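PDB 6CW5: ribokinase from Cryptococcus neoformans var. grubii serotype A, which probably catalyses the magnesium-dependent phosphorylation of D-ribose at O-5 by ATP, giving ribose 5-phosphate for nucleotide synthesis and the pentose phosphate pathway. Local coordinates for residues G200-A205 / L229-N234; L189-V194 / C254-K259; P165-F170 / A289-G294; H31-R34 / T38-S41. All coordinates share one frame; numbering follows the deposited sequence.

Contact 1 (G200-A205 / L229-N234); sequences GDLLLA and LELHEN
Within 200-205, Leu202 is the first residue to meet segment 229-234. Its CD2 stops 4.0 Å from Leu231 CD2, so a single methyl of each leucine makes the touch, and the two side chains meet at a slant. Both also rest on Leu192 of strand 191-195, while Leu202 has Leu181 of helix 178-183 as a further neighbour; the pair is therefore covered from the sheet as well as from the helices.

One step on, Leu203 leaves its backbone at a slant to the partner helix, but its CD2 branch swings in between Glu230 and Leu231. This methyl lies 3.9 Å from Leu231 N, 4.1 Å from Leu231 CB and 4.0 Å from Glu230 CG, so it packs against backbone and the roots of two side chains at once. The alpha carbons of Leu203 and Leu231 are 6.4 Å apart, the nearest such pair. The two helices belong to the alpha/beta/alpha sandwich of the PfkB (ribokinase) fold, in which they lie side by side over the central sheet; their local axes run in broadly the same sense, 44° apart and 10.4 Å at closest approach.

With CG anti to the backbone N (chi1 -179°), the extended Glu230 lays its methylene carbons along the Leu203 methyl and carries the carboxylate past it, where OE2 is hydrogen-bonded to Ser208 OG. Beyond Ala205, Asn234 ND2 hydrogen-bonds Phe206 O, a polar tie between the two helix ends.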
loop_
_atom_site.group_PDB
_atom_site.type_symbol
_atom_site.label_atom_id
_atom_site.label_comp_id
_atom_site.label_asym_id
_atom_site.label_seq_id
_atom_site.Cartn_x
_atom_site.Cartn_y
_atom_site.Cartn_z
ATOM N N GLY A 200 12.611 -21.296 -7.386
ATOM C CA GLY A 200 12.595 -22.199 -6.237
ATOM C C GLY A 200 11.980 -21.570 -4.995
ATOM O O GLY A 200 11.306 -22.247 -4.210
ATOM N N ASP A 201 12.220 -20.275 -4.781
ATOM C CA ASP A 201 11.616 -19.606 -3.623
ATOM C C ASP A 201 10.102 -19.689 -3.685
ATOM O O ASP A 201 9.442 -19.937 -2.674
ATOM C CB ASP A 201 12.036 -18.130 -3.541
ATOM C CG ASP A 201 13.477 -17.938 -3.144
ATOM O OD1 ASP A 201 14.029 -18.790 -2.417
ATOM O OD2 ASP A 201 14.047 -16.905 -3.558
ATOM N N LEU A 202 9.520 -19.441 -4.861
ATOM C CA LEU A 202 8.068 -19.548 -4.968
ATOM C C LEU A 202 7.613 -20.983 -4.735
ATOM O O LEU A 202 6.654 -21.239 -3.993
ATOM C CB LEU A 202 7.591 -19.072 -6.338
ATOM C CG LEU A 202 7.159 -17.598 -6.382
ATOM C CD1 LEU A 202 8.382 -16.682 -6.230
ATOM C CD2 LEU A 202 6.435 -17.374 -7.715
ATOM N N LEU A 203 8.257 -21.935 -5.412
ATOM C CA LEU A 203 7.839 -23.324 -5.251
ATOM C C LEU A 203 7.912 -23.744 -3.790
ATOM O O LEU A 203 7.008 -24.420 -3.289
ATOM C CB LEU A 203 8.707 -24.239 -6.130
ATOM C CG LEU A 203 8.301 -24.177 -7.605
ATOM C CD1 LEU A 203 9.400 -24.766 -8.454
ATOM C CD2 LEU A 203 6.976 -24.928 -7.859
ATOM N N LEU A 204 8.983 -23.342 -3.089
ATOM C CA LEU A 204 9.126 -23.697 -1.680
ATOM C C LEU A 204 8.031 -23.052 -0.844
ATOM O O LEU A 204 7.486 -23.679 0.066
ATOM C CB LEU A 204 10.494 -23.263 -1.143
ATOM C CG LEU A 204 11.711 -24.129 -1.456
ATOM C CD1 LEU A 204 12.987 -23.448 -0.957
ATOM C CD2 LEU A 204 11.544 -25.493 -0.821
ATOM N N ALA A 205 7.705 -21.785 -1.128
ATOM C CA ALA A 205 6.653 -21.128 -0.361
ATOM C C ALA A 205 5.302 -21.769 -0.634
ATOM O O ALA A 205 4.391 -21.671 0.201
ATOM C CB ALA A 205 6.620 -19.623 -0.686
ATOM N N LEU A 229 6.163 -25.736 -14.906
ATOM C CA LEU A 229 4.893 -26.434 -15.114
ATOM C C LEU A 229 4.209 -26.733 -13.783
ATOM O O LEU A 229 2.974 -26.677 -13.676
ATOM C CB LEU A 229 5.110 -27.726 -15.911
ATOM C CG LEU A 229 5.605 -27.559 -17.348
ATOM C CD1 LEU A 229 5.961 -28.879 -17.977
ATOM C CD2 LEU A 229 4.519 -26.831 -18.184
ATOM N N GLU A 230 4.995 -27.061 -12.760
ATOM C CA GLU A 230 4.452 -27.299 -11.428
ATOM C C GLU A 230 3.861 -26.024 -10.835
ATOM O O GLU A 230 2.760 -26.032 -10.253
ATOM C CB GLU A 230 5.547 -27.841 -10.507
ATOM C CG GLU A 230 4.984 -28.105 -9.128
ATOM C CD GLU A 230 5.893 -28.888 -8.202
ATOM O OE1 GLU A 230 6.938 -29.428 -8.651
ATOM O OE2 GLU A 230 5.527 -28.964 -7.003
ATOM N N LEU A 231 4.592 -24.924 -10.968
ATOM C CA LEU A 231 4.119 -23.642 -10.469
ATOM C C LEU A 231 2.800 -23.288 -11.124
ATOM O O LEU A 231 1.857 -22.876 -10.444
ATOM C CB LEU A 231 5.180 -22.568 -10.718
ATOM C CG LEU A 231 4.879 -21.160 -10.219
ATOM C CD1 LEU A 231 4.582 -21.191 -8.724
ATOM C CD2 LEU A 231 6.051 -20.185 -10.518
ATOM N N HIS A 232 2.693 -23.516 -12.441
ATOM C CA HIS A 232 1.467 -23.202 -13.161
ATOM C C HIS A 232 0.254 -23.850 -12.520
ATOM O O HIS A 232 -0.809 -23.231 -12.434
ATOM C CB HIS A 232 1.588 -23.664 -14.624
ATOM C CG HIS A 232 0.311 -23.565 -15.399
ATOM N ND1 HIS A 232 -0.236 -22.348 -15.757
ATOM C CD2 HIS A 232 -0.510 -24.516 -15.916
ATOM C CE1 HIS A 232 -1.339 -22.555 -16.456
ATOM N NE2 HIS A 232 -1.541 -23.861 -16.549
ATOM N N GLU A 233 0.389 -25.108 -12.082
ATOM C CA GLU A 233 -0.714 -25.885 -11.536
ATOM C C GLU A 233 -0.947 -25.645 -10.054
ATOM O O GLU A 233 -1.927 -26.175 -9.506
ATOM C CB GLU A 233 -0.459 -27.384 -11.708
ATOM C CG GLU A 233 -0.096 -27.813 -13.090
ATOM C CD GLU A 233 -1.299 -27.993 -13.967
ATOM O OE1 GLU A 233 -2.398 -28.288 -13.444
ATOM O OE2 GLU A 233 -1.139 -27.840 -15.188
ATOM N N ASN A 234 -0.090 -24.877 -9.393
ATOM C CA ASN A 234 -0.138 -24.801 -7.940
ATOM C C ASN A 234 -1.292 -23.898 -7.499
ATOM O O ASN A 234 -1.458 -22.801 -8.029
ATOM C CB ASN A 234 1.204 -24.276 -7.400
ATOM C CG ASN A 234 1.268 -24.358 -5.902
ATOM O OD1 ASN A 234 0.589 -23.599 -5.240
ATOM N ND2 ASN A 234 2.035 -25.325 -5.356
#

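Contact 2 (L189-V194 / C254-K259); sequences LSWLIV and CYEPGK
Glu256 O accepts the backbone N of Lys259 at 2.8 Å, closing a type II beta turn, and the side chain of the same Glu256 reaches across to Trp191. The contact is made by the far corner of the indole: Trp191 CH2 lies 3.8 Å from Glu256 CG, and the adjoining Trp191 CZ3 is 3.6 Å from Tyr255 O. The carboxylate plane is turned only 21° from the ring, yet the methylene, not the acid group, does the touching.

The third neighbour is a sulfur. Cys254 has two modelled conformers; in the one described here SG sits 5.3 Å from the centroid of the Trp191 six-membered ring and 67° off its normal, an oblique sulfur-aromatic contact that holds for this conformer alone and is therefore tentative. Trp191 gets there because its CG is anti to the carbonyl carbon (chi1 -73°), which sends the ring out from the strand toward the turn. Phe287 meets the indole edge-to-face, and Leu297 of helix 297-311 touches Trp191, Cys254 and Glu256 alike.

The turn is braced on its own side. Gly258 N donates to Tyr255 OH at 2.9 Å, and Lys259 NZ forms a salt bridge with Glu256 OE1 at 3.1 Å, arriving from above the carboxylate plane.

Strand 242-246 lies between strands 191-195 and 252-255 in the sheet, so the indole spans over it. The arrangement belongs to the edge of the central mixed sheet of the PfkB fold, where parallel strands give way to a terminal antiparallel group next to the nucleotide-binding segment.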
loop_
_atom_site.group_PDB
_atom_site.type_symbol
_atom_site.label_atom_id
_atom_site.label_comp_id
_atom_site.label_asym_id
_atom_site.label_seq_id
_atom_site.Cartn_x
_atom_site.Cartn_y
_atom_site.Cartn_z
ATOM N N LEU A 189 -1.712 -10.828 -12.612
ATOM C CA LEU A 189 -0.380 -10.678 -13.178
ATOM C C LEU A 189 -0.295 -11.342 -14.545
ATOM O O LEU A 189 -0.650 -12.517 -14.691
ATOM C CB LEU A 189 0.654 -11.304 -12.243
ATOM C CG LEU A 189 2.070 -11.138 -12.725
ATOM C CD1 LEU A 189 2.446 -9.658 -12.674
ATOM C CD2 LEU A 189 2.974 -11.972 -11.789
ATOM N N SER A 190 0.205 -10.605 -15.540
ATOM C CA SER A 190 0.348 -11.225 -16.860
ATOM C C SER A 190 1.628 -12.041 -16.973
ATOM O O SER A 190 1.618 -13.116 -17.587
ATOM C CB SER A 190 0.337 -10.173 -17.972
ATOM O OG SER A 190 -0.729 -9.240 -17.806
ATOM N N TRP A 191 2.743 -11.514 -16.452
ATOM C CA TRP A 191 4.051 -12.149 -16.603
ATOM C C TRP A 191 4.834 -12.102 -15.306
ATOM O O TRP A 191 4.953 -11.042 -14.687
ATOM C CB TRP A 191 4.889 -11.467 -17.684
ATOM C CG TRP A 191 4.420 -11.757 -19.074
ATOM C CD1 TRP A 191 3.640 -10.974 -19.871
ATOM C CD2 TRP A 191 4.729 -12.929 -19.829
ATOM N NE1 TRP A 191 3.447 -11.596 -21.095
ATOM C CE2 TRP A 191 4.107 -12.800 -21.083
ATOM C CE3 TRP A 191 5.481 -14.081 -19.554
ATOM C CZ2 TRP A 191 4.214 -13.776 -22.074
ATOM C CZ3 TRP A 191 5.596 -15.049 -20.540
ATOM C CH2 TRP A 191 4.956 -14.890 -21.784
ATOM N N LEU A 192 5.398 -13.242 -14.921
ATOM C CA LEU A 192 6.362 -13.312 -13.827
ATOM C C LEU A 192 7.745 -13.508 -14.433
ATOM O O LEU A 192 7.936 -14.417 -15.244
ATOM C CB LEU A 192 6.026 -14.479 -12.888
ATOM C CG LEU A 192 7.088 -14.886 -11.852
ATOM C CD1 LEU A 192 7.147 -13.821 -10.727
ATOM C CD2 LEU A 192 6.757 -16.262 -11.262
ATOM N N ILE A 193 8.713 -12.688 -14.019
ATOM C CA ILE A 193 10.104 -12.842 -14.436
ATOM C C ILE A 193 10.927 -13.196 -13.206
ATOM O O ILE A 193 11.002 -12.406 -12.254
ATOM C CB ILE A 193 10.665 -11.576 -15.099
ATOM C CG1 ILE A 193 9.809 -11.149 -16.279
ATOM C CG2 ILE A 193 12.094 -11.856 -15.607
ATOM C CD1 ILE A 193 10.427 -9.952 -17.032
ATOM N N VAL A 194 11.563 -14.365 -13.238
ATOM C CA VAL A 194 12.408 -14.856 -12.147
ATOM C C VAL A 194 13.676 -15.462 -12.726
ATOM O O VAL A 194 13.728 -15.820 -13.901
ATOM C CB VAL A 194 11.687 -15.936 -11.301
ATOM C CG1 VAL A 194 10.598 -15.281 -10.441
ATOM C CG2 VAL A 194 11.079 -17.058 -12.212
ATOM N N CYS A 254 10.726 -19.847 -21.322
ATOM C CA CYS A 254 9.547 -19.015 -21.508
ATOM C C CYS A 254 8.324 -19.921 -21.521
ATOM O O CYS A 254 8.344 -20.985 -22.155
ATOM C CB CYS A 254 9.665 -18.200 -22.816
ATOM S SG CYS A 254 8.196 -17.255 -23.320
ATOM N N TYR A 255 7.271 -19.508 -20.818
ATOM C CA TYR A 255 6.058 -20.310 -20.708
ATOM C C TYR A 255 4.846 -19.397 -20.789
ATOM O O TYR A 255 4.697 -18.490 -19.964
ATOM C CB TYR A 255 6.026 -21.105 -19.390
ATOM C CG TYR A 255 4.690 -21.753 -19.113
ATOM C CD1 TYR A 255 4.341 -22.939 -19.743
ATOM C CD2 TYR A 255 3.777 -21.177 -18.240
ATOM C CE1 TYR A 255 3.116 -23.536 -19.506
ATOM C CE2 TYR A 255 2.552 -21.767 -17.993
ATOM C CZ TYR A 255 2.231 -22.951 -18.633
ATOM O OH TYR A 255 1.016 -23.561 -18.407
ATOM N N GLU A 256 3.977 -19.647 -21.765
ATOM C CA GLU A 256 2.631 -19.078 -21.752
ATOM C C GLU A 256 1.635 -20.112 -21.270
ATOM O O GLU A 256 1.769 -21.305 -21.593
ATOM C CB GLU A 256 2.207 -18.584 -23.145
ATOM C CG GLU A 256 3.149 -17.569 -23.723
ATOM C CD GLU A 256 2.693 -17.111 -25.084
ATOM O OE1 GLU A 256 3.125 -17.717 -26.084
ATOM O OE2 GLU A 256 1.876 -16.170 -25.137
ATOM N N PRO A 257 0.648 -19.675 -20.491
ATOM C CA PRO A 257 -0.326 -20.614 -19.923
ATOM C C PRO A 257 -0.832 -21.629 -20.938
ATOM O O PRO A 257 -1.305 -21.261 -22.019
ATOM C CB PRO A 257 -1.457 -19.693 -19.453
ATOM C CG PRO A 257 -0.755 -18.433 -19.094
ATOM C CD PRO A 257 0.364 -18.280 -20.106
ATOM N N GLY A 258 -0.681 -22.904 -20.604
ATOM C CA GLY A 258 -1.172 -23.989 -21.418
ATOM C C GLY A 258 -0.280 -24.377 -22.573
ATOM O O GLY A 258 -0.615 -25.324 -23.291
ATOM N N LYS A 259 0.837 -23.689 -22.787
ATOM C CA LYS A 259 1.665 -23.970 -23.949
ATOM C C LYS A 259 2.912 -24.755 -23.532
ATOM O O LYS A 259 3.088 -25.121 -22.365
ATOM C CB LYS A 259 2.043 -22.675 -24.676
ATOM C CG LYS A 259 0.820 -21.901 -25.172
ATOM C CD LYS A 259 1.251 -20.663 -25.972
ATOM C CE LYS A 259 0.059 -19.846 -26.497
ATOM N NZ LYS A 259 0.513 -18.738 -27.410
#

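Contact 3 (P165-F170 / A289-G294); sequences PLTSVF and AGLMSG
Leu291 meets Thr167 and Val169 methyl to methyl, and the flat group beside all three is the indole of Trp191 on the next strand. Leu291 CD1 stands off one side of the indole plane, 3.7 Å from Trp191 CD1.

This is helix-on-sheet packing in the alpha/beta/alpha sandwich of the PfkB family: helix 279-292 crosses one face of the central sheet, and strand 167-170 lies beneath its C-terminal turn. Asp281, the predicted proton acceptor, lies near the other end of this helix. Strand alternation sorts the residues. Thr167 and Val169 direct their side chains toward the helix; Ser168 between them points away, packs on Leu156 of helix 149-161 and bonds through OG to His188 O.

A single branch of Leu291 does all the touching. Its CD1 is 4.2 Å from Thr167 CG2 and equally 4.2 Å from Val169 CG2, so the methyl is inserted between residues two apart on the strand. In Thr167 the torsion (chi1 -62°) leaves CG2 anti to the backbone N and facing Leu291. These distances, with only 78 Å² buried between the two segments, mark a light contact.

Farther along, Gly294 has positive phi, and Ser293 OG bonds back to Gly290 O at 2.8 Å with a C=O...donor angle of 115°.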
loop_
_atom_site.group_PDB
_atom_site.type_symbol
_atom_site.label_atom_id
_atom_site.label_comp_id
_atom_site.label_asym_id
_atom_site.label_seq_id
_atom_site.Cartn_x
_atom_site.Cartn_y
_atom_site.Cartn_z
ATOM N N PRO A 165 -7.668 -5.072 -19.050
ATOM C CA PRO A 165 -6.549 -5.142 -18.100
ATOM C C PRO A 165 -5.235 -4.764 -18.767
ATOM O O PRO A 165 -4.994 -5.075 -19.934
ATOM C CB PRO A 165 -6.537 -6.619 -17.669
ATOM C CG PRO A 165 -7.878 -7.155 -18.016
ATOM C CD PRO A 165 -8.340 -6.380 -19.219
ATOM N N LEU A 166 -4.367 -4.108 -18.007
ATOM C CA LEU A 166 -3.023 -3.883 -18.511
ATOM C C LEU A 166 -2.276 -5.203 -18.574
ATOM O O LEU A 166 -2.622 -6.169 -17.899
ATOM C CB LEU A 166 -2.236 -2.932 -17.604
ATOM C CG LEU A 166 -2.520 -1.434 -17.808
ATOM C CD1 LEU A 166 -3.945 -1.057 -17.479
ATOM C CD2 LEU A 166 -1.576 -0.668 -16.923
ATOM N N THR A 167 -1.204 -5.216 -19.348
ATOM C CA THR A 167 -0.244 -6.308 -19.294
ATOM C C THR A 167 0.731 -5.997 -18.171
ATOM O O THR A 167 1.483 -5.020 -18.250
ATOM C CB THR A 167 0.481 -6.446 -20.626
ATOM O OG1 THR A 167 -0.457 -6.754 -21.660
ATOM C CG2 THR A 167 1.510 -7.551 -20.531
ATOM N N SER A 168 0.704 -6.787 -17.108
ATOM C CA SER A 168 1.546 -6.502 -15.952
ATOM C C SER A 168 2.671 -7.525 -15.869
ATOM O O SER A 168 2.468 -8.708 -16.147
ATOM C CB SER A 168 0.730 -6.519 -14.670
ATOM O OG SER A 168 -0.006 -7.731 -14.631
ATOM N N VAL A 169 3.844 -7.062 -15.443
ATOM C CA VAL A 169 5.074 -7.848 -15.424
ATOM C C VAL A 169 5.721 -7.628 -14.067
ATOM O O VAL A 169 5.913 -6.483 -13.655
ATOM C CB VAL A 169 6.025 -7.422 -16.563
ATOM C CG1 VAL A 169 7.293 -8.241 -16.546
ATOM C CG2 VAL A 169 5.338 -7.557 -17.916
ATOM N N PHE A 170 6.019 -8.718 -13.351
ATOM C CA PHE A 170 6.496 -8.614 -11.972
ATOM C C PHE A 170 7.801 -9.377 -11.820
ATOM O O PHE A 170 7.919 -10.505 -12.306
ATOM C CB PHE A 170 5.436 -9.177 -11.048
ATOM C CG PHE A 170 5.832 -9.280 -9.591
ATOM C CD1 PHE A 170 6.298 -8.179 -8.886
ATOM C CD2 PHE A 170 5.607 -10.472 -8.898
ATOM C CE1 PHE A 170 6.587 -8.273 -7.532
ATOM C CE2 PHE A 170 5.918 -10.577 -7.556
ATOM C CZ PHE A 170 6.387 -9.467 -6.860
ATOM N N ALA A 289 9.621 -3.982 -23.467
ATOM C CA ALA A 289 9.617 -3.248 -24.728
ATOM C C ALA A 289 9.273 -4.157 -25.897
ATOM O O ALA A 289 8.660 -3.707 -26.870
ATOM C CB ALA A 289 10.965 -2.576 -24.983
ATOM N N GLY A 290 9.663 -5.431 -25.818
ATOM C CA GLY A 290 9.299 -6.373 -26.859
ATOM C C GLY A 290 7.816 -6.683 -26.843
ATOM O O GLY A 290 7.194 -6.825 -27.893
ATOM N N LEU A 291 7.228 -6.796 -25.650
ATOM C CA LEU A 291 5.779 -6.961 -25.571
ATOM C C LEU A 291 5.065 -5.755 -26.173
ATOM O O LEU A 291 4.099 -5.906 -26.928
ATOM C CB LEU A 291 5.346 -7.188 -24.124
ATOM C CG LEU A 291 5.807 -8.484 -23.440
ATOM C CD1 LEU A 291 5.323 -8.521 -22.008
ATOM C CD2 LEU A 291 5.334 -9.700 -24.193
ATOM N N MET A 292 5.542 -4.546 -25.875
ATOM C CA MET A 292 4.886 -3.347 -26.378
ATOM C C MET A 292 5.063 -3.133 -27.873
ATOM O O MET A 292 4.218 -2.469 -28.489
ATOM C CB MET A 292 5.410 -2.122 -25.639
ATOM C CG MET A 292 4.897 -2.007 -24.237
ATOM S SD MET A 292 5.506 -0.441 -23.620
ATOM C CE MET A 292 7.052 -1.057 -23.075
ATOM N N SER A 293 6.143 -3.645 -28.465
ATOM C CA SER A 293 6.479 -3.357 -29.856
ATOM C C SER A 293 5.581 -4.062 -30.859
ATOM O O SER A 293 5.684 -3.780 -32.057
ATOM C CB SER A 293 7.920 -3.776 -30.159
ATOM O OG SER A 293 8.059 -5.183 -30.007
ATOM N N GLY A 294 4.726 -4.973 -30.419
ATOM C CA GLY A 294 4.014 -5.801 -31.362
ATOM C C GLY A 294 4.814 -6.962 -31.905
ATOM O O GLY A 294 4.270 -7.746 -32.692
#

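Contact 4 (H31-R34 / T38-S41); sequences HIVR and TISS
Ile39 holds the centre of the contact, with its two methyl-bearing branches spent on two different partners. CD1 lies over one face of the His31 imidazole, 3.7 Å from the ring centroid and 28° off the ring normal, which fits a CH-pi interaction. The methyl is shifted toward the rim, so NE2 and CE1 of His31 are its nearest ring atoms, at 3.4 Å and 3.5 Å from Ile39 CD1. The other branch, Ile39 CG2, packs on Val33, 3.7 Å from Val33 CG2 and 3.8 Å from Val33 CB; here the two side chains run alongside each other with opposite sense.

Torsions divide the work. Ile39 has CG1 anti to the backbone N (chi1 -172°), which carries CD1 out to the ring and leaves CG2 for the valine. His31 takes the crowded position between N and carbonyl carbon (chi1 57°), folding its ring back over the loop.

Both segments belong to the long loop of a beta-hairpin whose arms, strands 22-29 and 43-49, are antiparallel neighbours in the smaller sheet, the lid of ribokinase-family enzymes. Although neither segment is regular strand, the alpha carbons of Val33 and Ile39 come within 6.7 Å.

Further out, Glu37 organises the polar side: its OE2 is hydrogen-bonded to His31 NE2 and salt-bridged to Arg34 NH2, which holds the imidazole in place and would probably favour a positive charge on it. Val33 N is bonded to Gln107 OE1 of strand 102-109, and Ile39 also leans on Leu29 at the end of strand 22-29.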
loop_
_atom_site.group_PDB
_atom_site.type_symbol
_atom_site.label_atom_id
_atom_site.label_comp_id
_atom_site.label_asym_id
_atom_site.label_seq_id
_atom_site.Cartn_x
_atom_site.Cartn_y
_atom_site.Cartn_z
ATOM N N HIS A 31 36.718 -10.761 -1.406
ATOM C CA HIS A 31 35.683 -11.754 -1.139
ATOM C C HIS A 31 34.618 -11.052 -0.330
ATOM O O HIS A 31 34.848 -9.959 0.195
ATOM C CB HIS A 31 36.234 -12.956 -0.361
ATOM C CG HIS A 31 36.883 -12.569 0.929
ATOM N ND1 HIS A 31 38.248 -12.410 1.059
ATOM C CD2 HIS A 31 36.352 -12.282 2.142
ATOM C CE1 HIS A 31 38.530 -12.053 2.299
ATOM N NE2 HIS A 31 37.394 -11.962 2.973
ATOM N N ILE A 32 33.441 -11.678 -0.253
ATOM C CA ILE A 32 32.342 -11.115 0.526
ATOM C C ILE A 32 32.705 -11.151 2.006
ATOM O O ILE A 32 33.208 -12.164 2.507
ATOM C CB ILE A 32 31.052 -11.899 0.245
ATOM C CG1 ILE A 32 30.725 -11.839 -1.254
ATOM C CG2 ILE A 32 29.893 -11.364 1.110
ATOM C CD1 ILE A 32 30.389 -10.434 -1.756
ATOM N N VAL A 33 32.455 -10.048 2.726
ATOM C CA VAL A 33 32.899 -10.006 4.118
ATOM C C VAL A 33 32.076 -10.990 4.945
ATOM O O VAL A 33 30.859 -11.130 4.759
ATOM C CB VAL A 33 32.845 -8.575 4.697
ATOM C CG1 VAL A 33 31.398 -8.080 4.835
ATOM C CG2 VAL A 33 33.601 -8.517 6.044
ATOM N N ARG A 34 32.748 -11.687 5.846
ATOM C CA ARG A 34 32.158 -12.720 6.682
ATOM C C ARG A 34 31.828 -12.169 8.064
ATOM O O ARG A 34 32.375 -11.144 8.481
ATOM C CB ARG A 34 33.139 -13.894 6.791
ATOM C CG ARG A 34 33.500 -14.474 5.423
ATOM C CD ARG A 34 34.792 -15.254 5.448
ATOM N NE ARG A 34 35.961 -14.382 5.509
ATOM C CZ ARG A 34 37.200 -14.819 5.685
ATOM N NH1 ARG A 34 37.425 -16.121 5.824
ATOM N NH2 ARG A 34 38.209 -13.964 5.727
ATOM N N THR A 38 36.656 -7.592 9.464
ATOM C CA THR A 38 36.850 -6.243 8.921
ATOM C C THR A 38 37.767 -6.360 7.713
ATOM O O THR A 38 38.845 -6.964 7.808
ATOM C CB THR A 38 37.475 -5.286 9.945
ATOM O OG1 THR A 38 36.554 -5.064 11.026
ATOM C CG2 THR A 38 37.784 -3.909 9.267
ATOM N N ILE A 39 37.345 -5.801 6.579
ATOM C CA ILE A 39 38.104 -5.940 5.341
ATOM C C ILE A 39 38.079 -4.604 4.609
ATOM O O ILE A 39 37.114 -3.848 4.705
ATOM C CB ILE A 39 37.518 -7.071 4.466
ATOM C CG1 ILE A 39 38.397 -7.367 3.266
ATOM C CG2 ILE A 39 36.118 -6.705 3.968
ATOM C CD1 ILE A 39 37.945 -8.613 2.561
ATOM N N SER A 40 39.159 -4.307 3.888
ATOM C CA SER A 40 39.291 -3.034 3.186
ATOM C C SER A 40 38.885 -3.186 1.725
ATOM O O SER A 40 39.456 -4.019 1.014
ATOM C CB SER A 40 40.739 -2.535 3.261
ATOM O OG SER A 40 41.063 -2.010 4.545
ATOM N N SER A 41 37.958 -2.346 1.259
ATOM C CA SER A 41 37.675 -2.340 -0.174
ATOM C C SER A 41 38.865 -1.766 -0.936
ATOM O O SER A 41 39.626 -0.941 -0.412
ATOM C CB SER A 41 36.393 -1.544 -0.476
ATOM O OG SER A 41 36.534 -0.194 -0.071
#

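How the contacts relate
From the N terminus, contact 4 comes first, closing a short turn within the long loop between strands 22-29 and 43-49 before any other contact begins. The remaining three are nested. Contact 3 closes the widest loop, from 165-170 to 289-294; contact 2 closes a smaller one inside it, and contact 1 lies within that. Contacts 2 and 3 share the central sheet, where backbone bonds join strands 167-170 and 191-195. Contacts 1 and 2 meet through Leu192 and Tyr255, and strand 191-195 runs directly into helix 196-205. Contact 1 joins two helices beside the sheet, contact 2 joins strand 191-195 to the end of strand 252-255, and contact 3 sets helix 279-292 on strand 167-170.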